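Local coordinates for protein putative transcription regulator (Lactobacillus plantarum WCFS1, PDB 3COL) that probably binds DNA as a dimeric transcription regulator of the TetR family, with a helix-turn-helix domain joined to an all-helical regulatory domain, at residues A18-G30 with D105-N117. Sequence-based numbering, arbitrary orientation.
Sequences AVAAIILAEGPAG and DSLTIIQQIKALN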
# COMPACT_ATOMS: atom_id res chain seq x y z
N ALA A 18 -18.39 10.14 -9.37
CA ALA A 18 -18.99 10.29 -8.02
C ALA A 18 -18.60 9.16 -7.03
O ALA A 18 -18.23 9.43 -5.90
CB ALA A 18 -20.48 10.38 -8.15
N VAL A 19 -18.70 7.90 -7.46
CA VAL A 19 -18.26 6.74 -6.66
C VAL A 19 -16.79 6.90 -6.27
O VAL A 19 -16.43 6.65 -5.13
CB VAL A 19 -18.46 5.38 -7.43
CG1 VAL A 19 -17.88 4.17 -6.66
CG2 VAL A 19 -19.96 5.15 -7.74
N ALA A 20 -15.94 7.30 -7.23
CA ALA A 20 -14.52 7.38 -6.99
C ALA A 20 -14.19 8.45 -5.93
O ALA A 20 -13.33 8.23 -5.06
CB ALA A 20 -13.77 7.62 -8.30
N ALA A 21 -14.90 9.58 -5.99
CA ALA A 21 -14.78 10.65 -4.98
C ALA A 21 -15.16 10.20 -3.58
O ALA A 21 -14.49 10.50 -2.62
CB ALA A 21 -15.60 11.90 -5.39
N ILE A 22 -16.28 9.50 -3.47
CA ILE A 22 -16.74 8.94 -2.19
C ILE A 22 -15.71 7.95 -1.61
O ILE A 22 -15.34 8.01 -0.43
CB ILE A 22 -18.13 8.25 -2.33
CG1 ILE A 22 -19.22 9.28 -2.67
CG2 ILE A 22 -18.49 7.47 -1.05
CD1 ILE A 22 -20.54 8.65 -3.19
N ILE A 23 -15.24 7.04 -2.46
CA ILE A 23 -14.17 6.12 -2.06
C ILE A 23 -12.97 6.88 -1.47
O ILE A 23 -12.45 6.51 -0.43
CB ILE A 23 -13.75 5.17 -3.23
CG1 ILE A 23 -14.93 4.23 -3.59
CG2 ILE A 23 -12.46 4.36 -2.89
CD1 ILE A 23 -14.68 3.29 -4.77
N LEU A 24 -12.54 7.96 -2.13
CA LEU A 24 -11.38 8.72 -1.64
C LEU A 24 -11.68 9.39 -0.30
O LEU A 24 -10.81 9.42 0.57
CB LEU A 24 -10.92 9.74 -2.68
CG LEU A 24 -10.30 9.19 -3.97
CD1 LEU A 24 -10.03 10.33 -4.93
CD2 LEU A 24 -9.01 8.43 -3.68
N ALA A 25 -12.90 9.90 -0.13
CA ALA A 25 -13.32 10.59 1.10
C ALA A 25 -13.73 9.64 2.25
O ALA A 25 -13.40 9.88 3.40
CB ALA A 25 -14.45 11.59 0.81
N GLU A 26 -14.49 8.58 1.93
CA GLU A 26 -15.02 7.71 2.99
C GLU A 26 -14.68 6.23 2.87
O GLU A 26 -15.14 5.42 3.68
CB GLU A 26 -16.53 7.86 3.14
CG GLU A 26 -17.06 9.28 3.12
CD GLU A 26 -18.57 9.30 3.04
OE1 GLU A 26 -19.13 10.04 2.19
OE2 GLU A 26 -19.21 8.55 3.81
N GLY A 27 -13.86 5.87 1.88
CA GLY A 27 -13.62 4.47 1.57
C GLY A 27 -14.82 3.81 0.89
O GLY A 27 -15.90 4.40 0.77
N PRO A 28 -14.64 2.56 0.44
CA PRO A 28 -15.68 1.86 -0.30
C PRO A 28 -16.97 1.68 0.52
O PRO A 28 -18.05 1.74 -0.03
CB PRO A 28 -15.04 0.51 -0.62
CG PRO A 28 -13.61 0.74 -0.52
CD PRO A 28 -13.43 1.73 0.56
N ALA A 29 -16.84 1.51 1.83
CA ALA A 29 -18.00 1.40 2.72
C ALA A 29 -18.91 2.64 2.68
O ALA A 29 -20.10 2.54 2.95
CB ALA A 29 -17.54 1.08 4.14
N GLY A 30 -18.35 3.79 2.31
CA GLY A 30 -19.14 5.01 2.23
C GLY A 30 -20.03 5.11 0.99
O GLY A 30 -20.91 5.95 0.93
N ASP A 105 -4.64 9.48 -8.34
CA ASP A 105 -5.54 8.85 -7.37
C ASP A 105 -5.89 7.42 -7.73
O ASP A 105 -6.60 6.78 -6.99
CB ASP A 105 -6.87 9.62 -7.24
CG ASP A 105 -6.68 10.96 -6.58
OD1 ASP A 105 -5.88 11.05 -5.62
OD2 ASP A 105 -7.30 11.92 -7.05
N SER A 106 -5.44 6.95 -8.89
CA SER A 106 -5.93 5.66 -9.39
C SER A 106 -5.51 4.50 -8.51
O SER A 106 -6.33 3.70 -8.06
CB SER A 106 -5.52 5.46 -10.85
OG SER A 106 -6.25 4.39 -11.40
N LEU A 107 -4.22 4.44 -8.19
CA LEU A 107 -3.70 3.37 -7.38
C LEU A 107 -4.29 3.42 -5.99
O LEU A 107 -4.57 2.39 -5.39
CB LEU A 107 -2.16 3.42 -7.36
CG LEU A 107 -1.42 2.60 -8.43
CD1 LEU A 107 -1.79 3.03 -9.77
CD2 LEU A 107 0.12 2.71 -8.26
N THR A 108 -4.51 4.63 -5.47
CA THR A 108 -5.14 4.79 -4.16
C THR A 108 -6.54 4.18 -4.17
O THR A 108 -6.91 3.45 -3.24
CB THR A 108 -5.22 6.29 -3.76
OG1 THR A 108 -3.89 6.82 -3.63
CG2 THR A 108 -5.98 6.48 -2.41
N ILE A 109 -7.30 4.46 -5.24
CA ILE A 109 -8.68 3.97 -5.35
C ILE A 109 -8.70 2.44 -5.38
O ILE A 109 -9.47 1.82 -4.64
CB ILE A 109 -9.38 4.55 -6.60
CG1 ILE A 109 -9.71 6.05 -6.41
CG2 ILE A 109 -10.66 3.74 -6.97
CD1 ILE A 109 -9.87 6.79 -7.73
N ILE A 110 -7.87 1.87 -6.27
CA ILE A 110 -7.71 0.41 -6.43
C ILE A 110 -7.35 -0.23 -5.09
O ILE A 110 -7.98 -1.20 -4.67
CB ILE A 110 -6.61 0.07 -7.48
CG1 ILE A 110 -7.06 0.46 -8.91
CG2 ILE A 110 -6.19 -1.47 -7.44
CD1 ILE A 110 -5.93 0.50 -9.92
N GLN A 111 -6.34 0.32 -4.43
CA GLN A 111 -5.85 -0.22 -3.18
C GLN A 111 -6.96 -0.24 -2.14
O GLN A 111 -7.13 -1.24 -1.41
CB GLN A 111 -4.65 0.61 -2.70
CG GLN A 111 -4.28 0.34 -1.25
CD GLN A 111 -2.82 0.66 -0.99
OE1 GLN A 111 -2.45 1.83 -0.81
NE2 GLN A 111 -1.99 -0.38 -0.99
N GLN A 112 -7.71 0.85 -2.06
CA GLN A 112 -8.83 0.93 -1.12
C GLN A 112 -9.91 -0.11 -1.38
O GLN A 112 -10.41 -0.74 -0.44
CB GLN A 112 -9.48 2.32 -1.14
CG GLN A 112 -8.94 3.29 -0.11
CD GLN A 112 -9.44 4.70 -0.32
OE1 GLN A 112 -9.27 5.28 -1.40
NE2 GLN A 112 -10.05 5.28 0.71
N ILE A 113 -10.29 -0.27 -2.65
CA ILE A 113 -11.30 -1.27 -3.02
C ILE A 113 -10.78 -2.67 -2.70
O ILE A 113 -11.48 -3.47 -2.09
CB ILE A 113 -11.72 -1.16 -4.51
CG1 ILE A 113 -12.35 0.21 -4.77
CG2 ILE A 113 -12.70 -2.28 -4.85
CD1 ILE A 113 -12.72 0.48 -6.21
N LYS A 114 -9.53 -2.96 -3.09
CA LYS A 114 -8.89 -4.23 -2.77
C LYS A 114 -8.86 -4.54 -1.26
O LYS A 114 -9.17 -5.67 -0.85
CB LYS A 114 -7.50 -4.28 -3.38
CG LYS A 114 -7.49 -4.87 -4.76
CD LYS A 114 -6.09 -4.88 -5.34
CE LYS A 114 -5.85 -6.20 -6.12
NZ LYS A 114 -4.68 -6.19 -7.11
N ALA A 115 -8.51 -3.56 -0.45
CA ALA A 115 -8.50 -3.71 1.02
C ALA A 115 -9.85 -4.17 1.59
O ALA A 115 -9.89 -4.96 2.53
CB ALA A 115 -8.05 -2.42 1.70
N LEU A 116 -10.95 -3.68 1.01
CA LEU A 116 -12.30 -4.00 1.50
C LEU A 116 -12.83 -5.37 1.04
O LEU A 116 -13.63 -6.02 1.75
CB LEU A 116 -13.29 -2.90 1.12
CG LEU A 116 -14.63 -2.93 1.84
CD1 LEU A 116 -14.66 -1.89 2.95
CD2 LEU A 116 -15.79 -2.74 0.86
N ASN A 117 -12.42 -5.79 -0.16
CA ASN A 117 -12.76 -7.10 -0.69
C ASN A 117 -11.98 -8.19 0.05
O ASN A 117 -12.57 -8.99 0.78
CB ASN A 117 -12.49 -7.17 -2.20
CG ASN A 117 -13.60 -6.52 -3.04
OD1 ASN A 117 -14.71 -6.28 -2.55
ND2 ASN A 117 -13.29 -6.25 -4.31
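The CD1 ends of Ile23 and Ile113 meet 3.7 Å apart at the buried heart of this contact, their side chains crossing at about a right angle. Beside them Ala20 sets its CB against CD1 of Ile109, and just past the end of helix 18-26 Pro28 presses its ring onto the backbone of helix 106-117, with CG 3.5 Å from the carbonyl O of Gln112. The turn out of the helix that brings the proline here comes at Gly27, which leaves helical geometry with positive phi.

Gln112 reaches across to the end of helix 18-26, its chain extended beyond CG and running antiparallel to the Ile23 side chain. In the conformer described here, one of two modelled and so tentative in its amide placement, NE2 lies 2.9 Å from the carbonyl O of Ile23 and OE1 3.6 Å from CG2 of the same residue.

Toward the start of helix 106-117 the packing opens to solvent. With CG anti to the carbonyl carbon (chi1 -68°), the branched end of Leu24 swings over helix 106-117: CD2 lies 3.7 Å from CG1 of Ile109 and also touches CG2 of Thr108, whereas CD1 stops against the carboxylate of exposed Asp105. Cutting Leu24 back to an alanine would remove both methyls and is likely to uncover Ile109 CG1 and the Thr108 methyl on this side. The hydroxyl of Thr108 turns instead to His164 on helix 152-171. At the far end Leu116 touches Pro28, CD2 to CB 3.6 Å, and also packs on Ala25 of the second subunit.

The axes of segments 18-26 and 106-117 pass 9.8 Å apart at 73°. Helix 18-26 also packs, through Val19, on helices 33-40 and 54-67, consistent with the first helix of a TetR-type DNA-binding domain docking on a helix of the regulatory domain.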